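Insect group II chitinase (Ostrinia furnacalis, PDB 5Y2B) probably hydrolyses chitin, cleaving beta-1,4 bonds between N-acetylglucosamine units in a family 18 TIM-barrel active site. Local coordinates at residues G84-S89 with W127-C132; W133-S138 with N173-D178; S167-P172 with A194-D199. One frame throughout, in Å; residues are numbered along the deposited sequence.

In the fold
Interaction 1 comes first along the chain, joining the loop after strand 78-84 to the loop after strand 122-126 and closing before the others open. The second of these loops runs straight on into interaction 2, where 133-138 meets the start of helix 174-180; the Cys-132 to Cys-137 disulfide ties the two contacts together. Interaction 3 pairs strand 165-170 with strand 192-195. Its first segment runs directly into 173-178, so interactions 2 and 3 cross, their segments alternating along the chain. Together they join successive strand ends of the TIM barrel around bound sugars: interactions 1 and 3 share NAG of chains B and D, and interactions 2 and 3 share NAG of chain F.

Interaction 1: G84-S89 with W127-C132; sequences GGWNDS and WEYPKC. With NAG (2-acetamido-2-deoxy-beta-D-glucopyranose), chain B; NAG (2-acetamido-2-deoxy-beta-D-glucopyranose), chain C; NAG (2-acetamido-2-deoxy-beta-D-glucopyranose), chain D; NAG (2-acetamido-2-deoxy-beta-D-glucopyranose), chain E.
Trp-86 and Glu-128 cross at about a right angle where two loops leave the strands of the TIM barrel, and Glu-128 closes the family 18 signature DxxDxDxE, in which the last acid is the proton donor of the family; the same role is probable here. The carboxylate comes in at the rim of the indole: Glu-128 OE1 lies in the ring plane, 3.3 Å from Trp-86 CE3, with the two planes 59° apart. Extended beyond CG, the glutamate also carries OE1 to within 2.7 Å of O4 of NAG (chain B), from which it accepts a hydrogen bond. That sugar covers one face of Trp-86, its N2 sitting 3.4 Å above the ring centre. Tyr-129, which follows a cis peptide bond, puts CE1 near the edge of the same indole and accepts from O6 of NAG (chain B) through its OH, at 2.6 Å.

Away from the sugars, Ser-89 supplies the direct hydrogen bond between the two segments. Its OG takes the backbone N-H of Glu-128 in a nearly straight bond (2.8 Å, 168°) and donates to Gly-85 O, which it reaches from above the carbonyl plane; two bonds hold the hydroxyl, one accepted and one donated. The same OG lies at the edge of the Trp-127 ring, in its plane. Farther along that ring edge, a water donates to Ser-89 O and accepts from Trp-127 NE1 at 2.7 Å.

Interaction 2: W133-S138 with N173-D178; sequences WQVDCS and NKMVID. With NAG (2-acetamido-2-deoxy-beta-D-glucopyranose), chain F.
Val-135 is presented to Val-176 by a type I' turn running from Trp-133 to Asp-136, closed by the bond from Asp-136 N to Trp-133 O. The two valines cross at about a right angle, and the branch doing the touching is CG1 of Val-135, which sits anti to its own N (chi1 -165°) and lies 4.1 Å from CG2 of Val-176. The same methyl brushes the amide of Asn-173, while the backbone O of Val-135 faces the methionine methyl, CE of Met-175. Asp-136 turns away from the helix and shapes its own loop: in an Asx turn its OD1 accepts from both N and OG of Ser-138, from the same face of the carboxylate, and OD2 pairs with Lys-139. Cys-137 then points back at the helix. Its SG, tied in a disulfide to Cys-132, lies 3.6 Å from CE of Met-175; a bend at chi3 (65°) keeps CG, SD and CE of Met-175 all close to that sulfur.

Asn-173 caps the helix by accepting Met-175 N at OD1 (2.9 Å), and its ND2 donates to O7 of NAG (chain F) at 3.0 Å, which makes this corner part of a sugar-binding surface. The loop between strand 122-126 and helix 143-159 thus packs on the first turn of helix 174-180, which follows strand 165-170 and meets helix 227-236 through Ile-177, on Tyr-233 and Trp-234.

Interaction 3: S167-P172 with A194-D199; sequences SAAVSP and AVMTYD. With NAG (2-acetamido-2-deoxy-beta-D-glucopyranose), chain D; NAG (2-acetamido-2-deoxy-beta-D-glucopyranose), chain B; NAG (2-acetamido-2-deoxy-beta-D-glucopyranose), chain F.
Met-196 folds its thioether across the backbone of the neighbouring strand: CE lies 3.5 Å from Val-170 O, and SD packs against CB of Ala-169 at 3.8 Å. A bend at chi3 (-74°) brings the methyl round to the strand. The two backbones form a parallel ladder of the TIM barrel, with Ala-169 paired to Ala-194 and Val-170 to Val-195. Ala-194 N donates to Ala-168 O, Val-170 N to Ala-194 O, and Met-196 N to Val-170 O; Ala-194 O is also met by the CA-H of Ala-169.

The two faces of this ladder differ. Ala-169 and Ala-194 point to one, while Val-170 and Val-195 point to the other, where their CG2 methyls meet at 4.0 Å and both lie against Trp-234 of helix 227-236. Past the strand ends, the ring of Pro-172 presses on Met-196 O, which also accepts from Tyr-198 N at 2.7 Å in an inverse gamma turn centred on Thr-197.

That turn leads into Tyr-198 and Asp-199, completing an M-x-Y-D sequence familiar in family 18. Tyr-198 OH donates to O7 of NAG (chain D) at 2.6 Å, the oxygen lying in the ring plane at its edge. Asp-199 O accepts from N2 of NAG (chain F), and Asp-199 OD1 is held by Tyr-251 and Gln-253. With Met-196 SD 3.5 Å from C7 of NAG (chain D), the acetamido group is met by both a sulfur and a phenol donor. These contacts are consistent with the substrate-assisted mechanism of the family, in which that acetamido oxygen attacks the anomeric carbon.

Interaction 1: G84-S89 with W127-C132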
loop_
_atom_site.group_PDB
_atom_site.type_symbol
_atom_site.label_atom_id
_atom_site.label_comp_id
_atom_site.label_asym_id
_atom_site.label_seq_id
_atom_site.Cartn_x
_atom_site.Cartn_y
_atom_site.Cartn_z
ATOM N N GLY A 84 1.836 -7.438 -9.730
ATOM C CA GLY A 84 3.073 -7.541 -8.993
ATOM C C GLY A 84 2.870 -7.782 -7.518
ATOM O O GLY A 84 2.346 -8.828 -7.128
ATOM N N GLY A 85 3.282 -6.817 -6.688
ATOM C CA GLY A 85 3.287 -6.982 -5.249
ATOM C C GLY A 85 4.612 -7.542 -4.747
ATOM O O GLY A 85 5.448 -8.011 -5.506
ATOM N N TRP A 86 4.789 -7.498 -3.425
ATOM C CA TRP A 86 6.045 -7.910 -2.801
ATOM C C TRP A 86 6.458 -9.329 -3.195
ATOM O O TRP A 86 7.604 -9.558 -3.585
ATOM C CB TRP A 86 5.931 -7.813 -1.282
ATOM C CG TRP A 86 7.217 -8.175 -0.572
ATOM C CD1 TRP A 86 7.475 -9.321 0.102
ATOM C CD2 TRP A 86 8.419 -7.382 -0.480
ATOM N NE1 TRP A 86 8.746 -9.295 0.630
ATOM C CE2 TRP A 86 9.351 -8.124 0.281
ATOM C CE3 TRP A 86 8.793 -6.116 -0.957
ATOM C CZ2 TRP A 86 10.637 -7.654 0.569
ATOM C CZ3 TRP A 86 10.077 -5.636 -0.651
ATOM C CH2 TRP A 86 10.977 -6.412 0.098
ATOM N N ASN A 87 5.555 -10.303 -3.056
ATOM C CA ASN A 87 5.942 -11.696 -3.285
ATOM C C ASN A 87 6.229 -11.972 -4.756
ATOM O O ASN A 87 7.078 -12.816 -5.068
ATOM C CB ASN A 87 4.844 -12.650 -2.801
ATOM C CG ASN A 87 4.808 -12.781 -1.291
ATOM O OD1 ASN A 87 5.735 -12.370 -0.583
ATOM N ND2 ASN A 87 3.738 -13.373 -0.787
ATOM N N ASP A 88 5.528 -11.295 -5.680
ATOM C CA ASP A 88 5.861 -11.518 -7.085
ATOM C C ASP A 88 7.177 -10.859 -7.493
ATOM O O ASP A 88 7.690 -11.147 -8.585
ATOM C CB ASP A 88 4.727 -11.037 -8.014
ATOM C CG ASP A 88 4.651 -11.872 -9.281
ATOM O OD1 ASP A 88 4.808 -13.115 -9.159
ATOM O OD2 ASP A 88 4.465 -11.307 -10.381
ATOM N N SER A 89 7.730 -9.992 -6.646
ATOM C CA SER A 89 8.936 -9.224 -6.958
ATOM C C SER A 89 10.206 -9.872 -6.433
ATOM O O SER A 89 11.260 -9.229 -6.461
ATOM C CB SER A 89 8.845 -7.815 -6.381
ATOM O OG SER A 89 7.744 -7.081 -6.885
ATOM N N TRP A 127 5.639 -3.327 -9.034
ATOM C CA TRP A 127 6.911 -4.041 -9.030
ATOM C C TRP A 127 7.751 -3.436 -7.915
ATOM O O TRP A 127 7.997 -2.226 -7.917
ATOM C CB TRP A 127 7.620 -3.932 -10.390
ATOM C CG TRP A 127 9.043 -4.528 -10.434
ATOM C CD1 TRP A 127 9.599 -5.442 -9.555
ATOM C CD2 TRP A 127 10.075 -4.228 -11.396
ATOM N NE1 TRP A 127 10.895 -5.727 -9.926
ATOM C CE2 TRP A 127 11.215 -4.994 -11.043
ATOM C CE3 TRP A 127 10.142 -3.381 -12.521
ATOM C CZ2 TRP A 127 12.417 -4.939 -11.770
ATOM C CZ3 TRP A 127 11.313 -3.349 -13.250
ATOM C CH2 TRP A 127 12.444 -4.117 -12.864
ATOM N N GLU A 128 8.168 -4.270 -6.960
ATOM C CA GLU A 128 8.930 -3.827 -5.792
ATOM C C GLU A 128 10.331 -4.441 -5.802
ATOM O O GLU A 128 10.556 -5.464 -5.153
ATOM C CB GLU A 128 8.142 -4.192 -4.468
ATOM C CG GLU A 128 6.729 -3.603 -4.517
ATOM C CD GLU A 128 5.910 -3.773 -3.250
ATOM O OE1 GLU A 128 6.337 -4.482 -2.330
ATOM O OE2 GLU A 128 4.823 -3.175 -3.187
ATOM N N TYR A 129 11.289 -3.820 -6.491
ATOM C CA TYR A 129 11.156 -2.559 -7.225
ATOM C C TYR A 129 12.150 -2.627 -8.379
ATOM O O TYR A 129 13.074 -3.435 -8.321
ATOM C CB TYR A 129 11.488 -1.337 -6.353
ATOM C CG TYR A 129 10.824 -1.325 -5.029
ATOM C CD1 TYR A 129 11.396 -1.973 -3.941
ATOM C CD2 TYR A 129 9.596 -0.670 -4.856
ATOM C CE1 TYR A 129 10.765 -1.984 -2.726
ATOM C CE2 TYR A 129 8.970 -0.646 -3.624
ATOM C CZ TYR A 129 9.558 -1.302 -2.571
ATOM O OH TYR A 129 8.935 -1.295 -1.360
ATOM N N PRO A 130 11.982 -1.776 -9.394
ATOM C CA PRO A 130 13.031 -1.627 -10.404
ATOM C C PRO A 130 14.363 -1.386 -9.728
ATOM O O PRO A 130 14.465 -0.573 -8.803
ATOM C CB PRO A 130 12.586 -0.391 -11.192
ATOM C CG PRO A 130 11.157 -0.312 -10.988
ATOM C CD PRO A 130 10.924 -0.778 -9.591
ATOM N N LYS A 131 15.375 -2.133 -10.183
ATOM C CA LYS A 131 16.745 -2.064 -9.679
ATOM C C LYS A 131 16.873 -2.704 -8.297
ATOM O O LYS A 131 17.598 -3.685 -8.128
ATOM C CB LYS A 131 17.218 -0.604 -9.676
ATOM C CG LYS A 131 18.568 -0.421 -10.261
ATOM C CD LYS A 131 19.576 -0.873 -9.287
ATOM C CE LYS A 131 20.953 -0.536 -9.823
ATOM N NZ LYS A 131 21.921 -0.954 -8.804
ATOM N N CYS A 132 16.148 -2.192 -7.311
ATOM C CA CYS A 132 16.232 -2.715 -5.936
ATOM C C CYS A 132 15.143 -3.760 -5.690
ATOM O O CYS A 132 14.157 -3.534 -4.969
ATOM C CB CYS A 132 16.133 -1.576 -4.940
ATOM S SG CYS A 132 17.144 -0.211 -5.510
HETATM C C1 NAG B . 8.384 -4.424 2.537
HETATM C C2 NAG B . 7.370 -5.473 2.909
HETATM C C3 NAG B . 6.298 -5.582 1.852
HETATM C C4 NAG B . 5.793 -4.210 1.430
HETATM C C5 NAG B . 6.879 -3.134 1.288
HETATM C C6 NAG B . 6.300 -1.732 1.218
HETATM C C7 NAG B . 8.086 -7.429 4.227
HETATM C C8 NAG B . 8.915 -8.713 4.176
HETATM N N2 NAG B . 8.049 -6.736 3.088
HETATM O O3 NAG B . 5.202 -6.270 2.407
HETATM O O4 NAG B . 5.172 -4.342 0.143
HETATM O O5 NAG B . 7.752 -3.183 2.411
HETATM O O6 NAG B . 7.065 -0.860 0.396
HETATM O O7 NAG B . 7.496 -7.055 5.249
HETATM C C1 NAG C . 2.221 -7.918 1.242
HETATM C C2 NAG C . 1.372 -8.619 2.287
HETATM C C3 NAG C . 1.589 -10.110 2.216
HETATM C C4 NAG C . 1.257 -10.546 0.800
HETATM C C5 NAG C . 2.162 -9.790 -0.185
HETATM C C6 NAG C . 1.853 -10.109 -1.635
HETATM C C7 NAG C . 0.736 -7.342 4.300
HETATM C C8 NAG C . 1.207 -6.823 5.670
HETATM N N2 NAG C . 1.619 -8.088 3.624
HETATM O O3 NAG C . 0.741 -10.726 3.160
HETATM O O4 NAG C . 1.587 -11.894 0.573
HETATM O O5 NAG C . 1.910 -8.403 -0.011
HETATM O O6 NAG C . 2.822 -9.559 -2.501
HETATM O O7 NAG C . -0.399 -7.115 3.846
HETATM C C1 NAG D . 3.498 -3.246 -0.221
HETATM C C2 NAG D . 2.868 -4.075 -1.390
HETATM C C3 NAG D . 2.220 -5.372 -0.885
HETATM C C4 NAG D . 2.541 -5.580 0.592
HETATM C C5 NAG D . 2.101 -4.373 1.420
HETATM C C6 NAG D . 2.607 -4.444 2.839
HETATM C C7 NAG D . 1.174 -2.301 -1.801
HETATM C C8 NAG D . 0.351 -1.592 -2.890
HETATM N N2 NAG D . 1.967 -3.303 -2.230
HETATM O O3 NAG D . 2.726 -6.438 -1.686
HETATM O O4 NAG D . 1.753 -6.618 1.165
HETATM O O5 NAG D . 2.568 -3.141 0.874
HETATM O O6 NAG D . 2.160 -3.318 3.565
HETATM O O7 NAG D . 1.088 -1.973 -0.596
HETATM C C1 NAG E . 0.373 -12.548 0.696
HETATM C C2 NAG E . 0.123 -13.538 -0.404
HETATM C C3 NAG E . -0.955 -14.540 0.027
HETATM C C4 NAG E . -0.625 -15.167 1.380
HETATM C C5 NAG E . -0.295 -14.075 2.415
HETATM C C6 NAG E . 0.260 -14.636 3.716
HETATM C C7 NAG E . 0.394 -12.967 -2.795
HETATM C C8 NAG E . -0.212 -12.211 -3.968
HETATM N N2 NAG E . -0.269 -12.866 -1.637
HETATM O O3 NAG E . -1.101 -15.524 -0.982
HETATM O O4 NAG E . -1.784 -15.773 1.941
HETATM O O5 NAG E . 0.693 -13.208 1.879
HETATM O O6 NAG E . 0.253 -13.661 4.743
HETATM O O7 NAG E . 1.433 -13.630 -2.895
HETATM O O HOH W 1 12.325 -7.592 -8.535
#

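Interaction 2: W133-S138 with N173-D178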
loop_
_atom_site.group_PDB
_atom_site.type_symbol
_atom_site.label_atom_id
_atom_site.label_comp_id
_atom_site.label_asym_id
_atom_site.label_seq_id
_atom_site.Cartn_x
_atom_site.Cartn_y
_atom_site.Cartn_z
ATOM N N TRP A 133 15.349 -4.922 -6.320
ATOM C CA TRP A 133 14.470 -6.065 -6.150
ATOM C C TRP A 133 14.303 -6.340 -4.669
ATOM O O TRP A 133 15.285 -6.569 -3.958
ATOM C CB TRP A 133 15.035 -7.307 -6.861
ATOM C CG TRP A 133 15.492 -7.098 -8.292
ATOM C CD1 TRP A 133 15.241 -6.012 -9.110
ATOM C CD2 TRP A 133 16.269 -8.010 -9.073
ATOM N NE1 TRP A 133 15.836 -6.200 -10.348
ATOM C CE2 TRP A 133 16.458 -7.422 -10.353
ATOM C CE3 TRP A 133 16.825 -9.275 -8.818
ATOM C CZ2 TRP A 133 17.185 -8.054 -11.362
ATOM C CZ3 TRP A 133 17.529 -9.899 -9.810
ATOM C CH2 TRP A 133 17.723 -9.285 -11.067
ATOM N N GLN A 134 13.053 -6.297 -4.201
ATOM C CA GLN A 134 12.753 -6.407 -2.776
ATOM C C GLN A 134 13.708 -5.563 -1.935
ATOM O O GLN A 134 14.124 -5.962 -0.851
ATOM C CB GLN A 134 12.759 -7.878 -2.368
ATOM C CG GLN A 134 11.513 -8.579 -2.936
ATOM C CD GLN A 134 11.221 -9.942 -2.288
ATOM O OE1 GLN A 134 12.128 -10.634 -1.827
ATOM N NE2 GLN A 134 9.950 -10.323 -2.250
ATOM N N VAL A 135 14.033 -4.378 -2.447
ATOM C CA VAL A 135 14.747 -3.313 -1.754
ATOM C C VAL A 135 16.254 -3.577 -1.783
ATOM O O VAL A 135 17.030 -2.768 -1.273
ATOM C CB VAL A 135 14.236 -3.092 -0.309
ATOM C CG1 VAL A 135 14.720 -1.758 0.245
ATOM C CG2 VAL A 135 12.727 -3.049 -0.275
ATOM N N ASP A 136 16.695 -4.666 -2.411
ATOM C CA ASP A 136 18.136 -4.958 -2.489
ATOM C C ASP A 136 18.708 -4.351 -3.781
ATOM O O ASP A 136 18.659 -4.975 -4.846
ATOM C CB ASP A 136 18.390 -6.465 -2.407
ATOM C CG ASP A 136 19.887 -6.814 -2.229
ATOM O OD1 ASP A 136 20.770 -5.979 -2.570
ATOM O OD2 ASP A 136 20.183 -7.937 -1.766
ATOM N N CYS A 137 19.298 -3.144 -3.671
ATOM C CA CYS A 137 19.771 -2.382 -4.836
ATOM C C CYS A 137 21.000 -2.976 -5.514
ATOM O O CYS A 137 21.302 -2.588 -6.649
ATOM C CB CYS A 137 20.061 -0.928 -4.461
ATOM S SG CYS A 137 18.540 0.104 -4.065
ATOM N N SER A 138 21.689 -3.922 -4.886
ATOM C CA SER A 138 22.774 -4.618 -5.567
ATOM C C SER A 138 22.301 -5.704 -6.539
ATOM O O SER A 138 23.120 -6.160 -7.350
ATOM C CB SER A 138 23.711 -5.239 -4.531
ATOM O OG SER A 138 23.063 -6.315 -3.881
ATOM N N ASN A 173 11.394 4.954 -0.136
ATOM C CA ASN A 173 12.790 4.912 0.280
ATOM C C ASN A 173 13.655 5.703 -0.719
ATOM O O ASN A 173 13.834 5.291 -1.879
ATOM C CB ASN A 173 13.229 3.451 0.392
ATOM C CG ASN A 173 14.664 3.291 0.963
ATOM O OD1 ASN A 173 15.514 4.194 0.881
ATOM N ND2 ASN A 173 14.918 2.130 1.537
ATOM N N LYS A 174 14.172 6.842 -0.259
ATOM C CA LYS A 174 15.140 7.671 -0.992
ATOM C C LYS A 174 16.125 6.864 -1.843
ATOM O O LYS A 174 16.384 7.211 -2.997
ATOM C CB LYS A 174 15.895 8.544 0.034
ATOM C CG LYS A 174 17.212 9.085 -0.405
ATOM C CD LYS A 174 17.597 10.275 0.443
ATOM C CE LYS A 174 18.170 9.825 1.756
ATOM N NZ LYS A 174 19.582 9.393 1.597
ATOM N N MET A 175 16.642 5.749 -1.305
ATOM C CA MET A 175 17.675 5.007 -2.015
ATOM C C MET A 175 17.089 4.281 -3.217
ATOM O O MET A 175 17.724 4.192 -4.276
ATOM C CB MET A 175 18.354 4.015 -1.062
ATOM C CG MET A 175 19.319 3.066 -1.759
ATOM S SD MET A 175 19.871 1.671 -0.713
ATOM C CE MET A 175 18.307 0.788 -0.492
ATOM N N VAL A 176 15.871 3.761 -3.064
ATOM C CA VAL A 176 15.208 3.059 -4.152
ATOM C C VAL A 176 14.739 4.053 -5.207
ATOM O O VAL A 176 14.814 3.788 -6.424
ATOM C CB VAL A 176 14.035 2.215 -3.598
ATOM C CG1 VAL A 176 13.398 1.455 -4.732
ATOM C CG2 VAL A 176 14.541 1.254 -2.507
ATOM N N ILE A 177 14.215 5.197 -4.756
ATOM C CA ILE A 177 13.760 6.216 -5.693
ATOM C C ILE A 177 14.904 6.636 -6.617
ATOM O O ILE A 177 14.756 6.658 -7.855
ATOM C CB ILE A 177 13.153 7.402 -4.922
ATOM C CG1 ILE A 177 11.976 6.893 -4.074
ATOM C CG2 ILE A 177 12.768 8.518 -5.887
ATOM C CD1 ILE A 177 11.537 7.831 -2.982
ATOM N N ASP A 178 16.080 6.910 -6.020
ATOM C CA ASP A 178 17.262 7.349 -6.761
ATOM C C ASP A 178 17.731 6.291 -7.740
ATOM O O ASP A 178 18.118 6.622 -8.861
ATOM C CB ASP A 178 18.425 7.645 -5.808
ATOM C CG ASP A 178 18.169 8.816 -4.855
ATOM O OD1 ASP A 178 17.407 9.745 -5.213
ATOM O OD2 ASP A 178 18.779 8.812 -3.744
HETATM C C1 NAG F . 12.728 -2.399 4.224
HETATM C C2 NAG F . 11.668 -1.597 3.503
HETATM C C3 NAG F . 10.320 -2.278 3.594
HETATM C C4 NAG F . 10.436 -3.739 3.203
HETATM C C5 NAG F . 11.566 -4.424 3.969
HETATM C C6 NAG F . 11.805 -5.842 3.504
HETATM C C7 NAG F . 11.981 0.797 3.340
HETATM C C8 NAG F . 11.863 2.131 4.028
HETATM N N2 NAG F . 11.577 -0.260 4.047
HETATM O O3 NAG F . 9.472 -1.583 2.707
HETATM O O4 NAG F . 9.272 -4.404 3.650
HETATM O O5 NAG F . 12.763 -3.685 3.749
HETATM O O6 NAG F . 12.466 -6.577 4.503
HETATM O O7 NAG F . 12.418 0.678 2.182
#

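Interaction 3: S167-P172 with A194-D199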
loop_
_atom_site.group_PDB
_atom_site.type_symbol
_atom_site.label_atom_id
_atom_site.label_comp_id
_atom_site.label_asym_id
_atom_site.label_seq_id
_atom_site.Cartn_x
_atom_site.Cartn_y
_atom_site.Cartn_z
ATOM N N SER A 167 -1.407 3.496 -13.140
ATOM C CA SER A 167 -0.857 4.035 -11.904
ATOM C C SER A 167 0.234 3.092 -11.434
ATOM O O SER A 167 0.423 2.021 -12.007
ATOM C CB SER A 167 -1.935 4.212 -10.836
ATOM O OG SER A 167 -2.573 2.971 -10.578
ATOM N N ALA A 168 0.966 3.496 -10.393
ATOM C CA ALA A 168 1.958 2.615 -9.795
ATOM C C ALA A 168 2.061 2.864 -8.299
ATOM O O ALA A 168 1.904 3.997 -7.846
ATOM C CB ALA A 168 3.336 2.803 -10.443
ATOM N N ALA A 169 2.313 1.785 -7.539
ATOM C CA ALA A 169 2.681 1.877 -6.131
ATOM C C ALA A 169 4.202 1.885 -6.055
ATOM O O ALA A 169 4.858 1.032 -6.654
ATOM C CB ALA A 169 2.097 0.706 -5.339
ATOM N N VAL A 170 4.769 2.852 -5.340
ATOM C CA VAL A 170 6.200 3.102 -5.419
ATOM C C VAL A 170 6.811 3.159 -4.022
ATOM O O VAL A 170 6.157 3.549 -3.051
ATOM C CB VAL A 170 6.485 4.408 -6.190
ATOM C CG1 VAL A 170 5.919 4.343 -7.628
ATOM C CG2 VAL A 170 5.923 5.581 -5.435
ATOM N N SER A 171 8.098 2.809 -3.940
ATOM C CA SER A 171 8.838 2.869 -2.688
ATOM C C SER A 171 8.817 4.266 -2.056
ATOM O O SER A 171 8.853 5.279 -2.755
ATOM C CB SER A 171 10.293 2.435 -2.928
ATOM O OG SER A 171 11.058 2.778 -1.784
ATOM N N PRO A 172 8.803 4.352 -0.727
ATOM C CA PRO A 172 9.062 5.629 -0.038
ATOM C C PRO A 172 10.530 5.872 0.277
ATOM O O PRO A 172 10.860 6.880 0.920
ATOM C CB PRO A 172 8.281 5.456 1.271
ATOM C CG PRO A 172 8.607 4.029 1.648
ATOM C CD PRO A 172 8.632 3.260 0.245
ATOM N N ALA A 194 1.009 6.050 -6.162
ATOM C CA ALA A 194 0.600 5.722 -4.787
ATOM C C ALA A 194 1.878 5.511 -3.987
ATOM O O ALA A 194 2.546 4.488 -4.120
ATOM C CB ALA A 194 -0.318 4.497 -4.756
ATOM N N VAL A 195 2.310 6.526 -3.246
ATOM C CA VAL A 195 3.578 6.376 -2.534
ATOM C C VAL A 195 3.309 5.521 -1.296
ATOM O O VAL A 195 2.395 5.817 -0.514
ATOM C CB VAL A 195 4.189 7.730 -2.150
ATOM C CG1 VAL A 195 5.503 7.460 -1.470
ATOM C CG2 VAL A 195 4.395 8.623 -3.399
ATOM N N MET A 196 4.065 4.430 -1.141
ATOM C CA MET A 196 3.823 3.490 -0.037
ATOM C C MET A 196 4.554 3.964 1.226
ATOM O O MET A 196 5.546 3.387 1.686
ATOM C CB MET A 196 4.232 2.082 -0.437
ATOM C CG MET A 196 3.435 1.564 -1.601
ATOM S SD MET A 196 3.899 -0.135 -2.046
ATOM C CE MET A 196 5.454 0.107 -2.817
ATOM N N THR A 197 4.023 5.049 1.779
ATOM C CA THR A 197 4.539 5.721 2.968
ATOM C C THR A 197 4.297 4.909 4.252
ATOM O O THR A 197 3.678 5.391 5.205
ATOM C CB THR A 197 3.913 7.124 3.052
ATOM O OG1 THR A 197 2.529 7.063 2.605
ATOM C CG2 THR A 197 4.699 8.130 2.172
ATOM N N TYR A 198 4.773 3.666 4.272
ATOM C CA TYR A 198 4.655 2.791 5.428
ATOM C C TYR A 198 5.711 1.711 5.260
ATOM O O TYR A 198 6.469 1.720 4.285
ATOM C CB TYR A 198 3.238 2.212 5.553
ATOM C CG TYR A 198 2.625 1.711 4.270
ATOM C CD1 TYR A 198 3.071 0.537 3.673
ATOM C CD2 TYR A 198 1.582 2.396 3.663
ATOM C CE1 TYR A 198 2.528 0.068 2.497
ATOM C CE2 TYR A 198 1.015 1.926 2.479
ATOM C CZ TYR A 198 1.510 0.762 1.912
ATOM O OH TYR A 198 0.959 0.285 0.761
ATOM N N ASP A 199 5.736 0.759 6.195
ATOM C CA ASP A 199 6.798 -0.261 6.253
ATOM C C ASP A 199 8.199 0.366 6.286
ATOM O O ASP A 199 9.178 -0.189 5.753
ATOM C CB ASP A 199 6.669 -1.246 5.095
ATOM C CG ASP A 199 5.527 -2.264 5.308
ATOM O OD1 ASP A 199 4.930 -2.341 6.415
ATOM O OD2 ASP A 199 5.228 -2.990 4.343
HETATM C C1 NAG D . 3.498 -3.246 -0.221
HETATM C C2 NAG D . 2.868 -4.075 -1.390
HETATM C C3 NAG D . 2.220 -5.372 -0.885
HETATM C C4 NAG D . 2.541 -5.580 0.592
HETATM C C5 NAG D . 2.101 -4.373 1.420
HETATM C C6 NAG D . 2.607 -4.444 2.839
HETATM C C7 NAG D . 1.174 -2.301 -1.801
HETATM C C8 NAG D . 0.351 -1.592 -2.890
HETATM N N2 NAG D . 1.967 -3.303 -2.230
HETATM O O3 NAG D . 2.726 -6.438 -1.686
HETATM O O4 NAG D . 1.753 -6.618 1.165
HETATM O O5 NAG D . 2.568 -3.141 0.874
HETATM O O6 NAG D . 2.160 -3.318 3.565
HETATM O O7 NAG D . 1.088 -1.973 -0.596
HETATM C C1 NAG B . 8.384 -4.424 2.537
HETATM C C2 NAG B . 7.370 -5.473 2.909
HETATM C C3 NAG B . 6.298 -5.582 1.852
HETATM C C4 NAG B . 5.793 -4.210 1.430
HETATM C C5 NAG B . 6.879 -3.134 1.288
HETATM C C6 NAG B . 6.300 -1.732 1.218
HETATM C C7 NAG B . 8.086 -7.429 4.227
HETATM C C8 NAG B . 8.915 -8.713 4.176
HETATM N N2 NAG B . 8.049 -6.736 3.088
HETATM O O3 NAG B . 5.202 -6.270 2.407
HETATM O O4 NAG B . 5.172 -4.342 0.143
HETATM O O5 NAG B . 7.752 -3.183 2.411
HETATM O O6 NAG B . 7.065 -0.860 0.396
HETATM O O7 NAG B . 7.496 -7.055 5.249
HETATM C C1 NAG F . 12.728 -2.399 4.224
HETATM C C2 NAG F . 11.668 -1.597 3.503
HETATM C C3 NAG F . 10.320 -2.278 3.594
HETATM C C4 NAG F . 10.436 -3.739 3.203
HETATM C C5 NAG F . 11.566 -4.424 3.969
HETATM C C6 NAG F . 11.805 -5.842 3.504
HETATM C C7 NAG F . 11.981 0.797 3.340
HETATM C C8 NAG F . 11.863 2.131 4.028
HETATM N N2 NAG F . 11.577 -0.260 4.047
HETATM O O3 NAG F . 9.472 -1.583 2.707
HETATM O O4 NAG F . 9.272 -4.404 3.650
HETATM O O5 NAG F . 12.763 -3.685 3.749
HETATM O O6 NAG F . 12.466 -6.577 4.503
HETATM O O7 NAG F . 12.418 0.678 2.182
#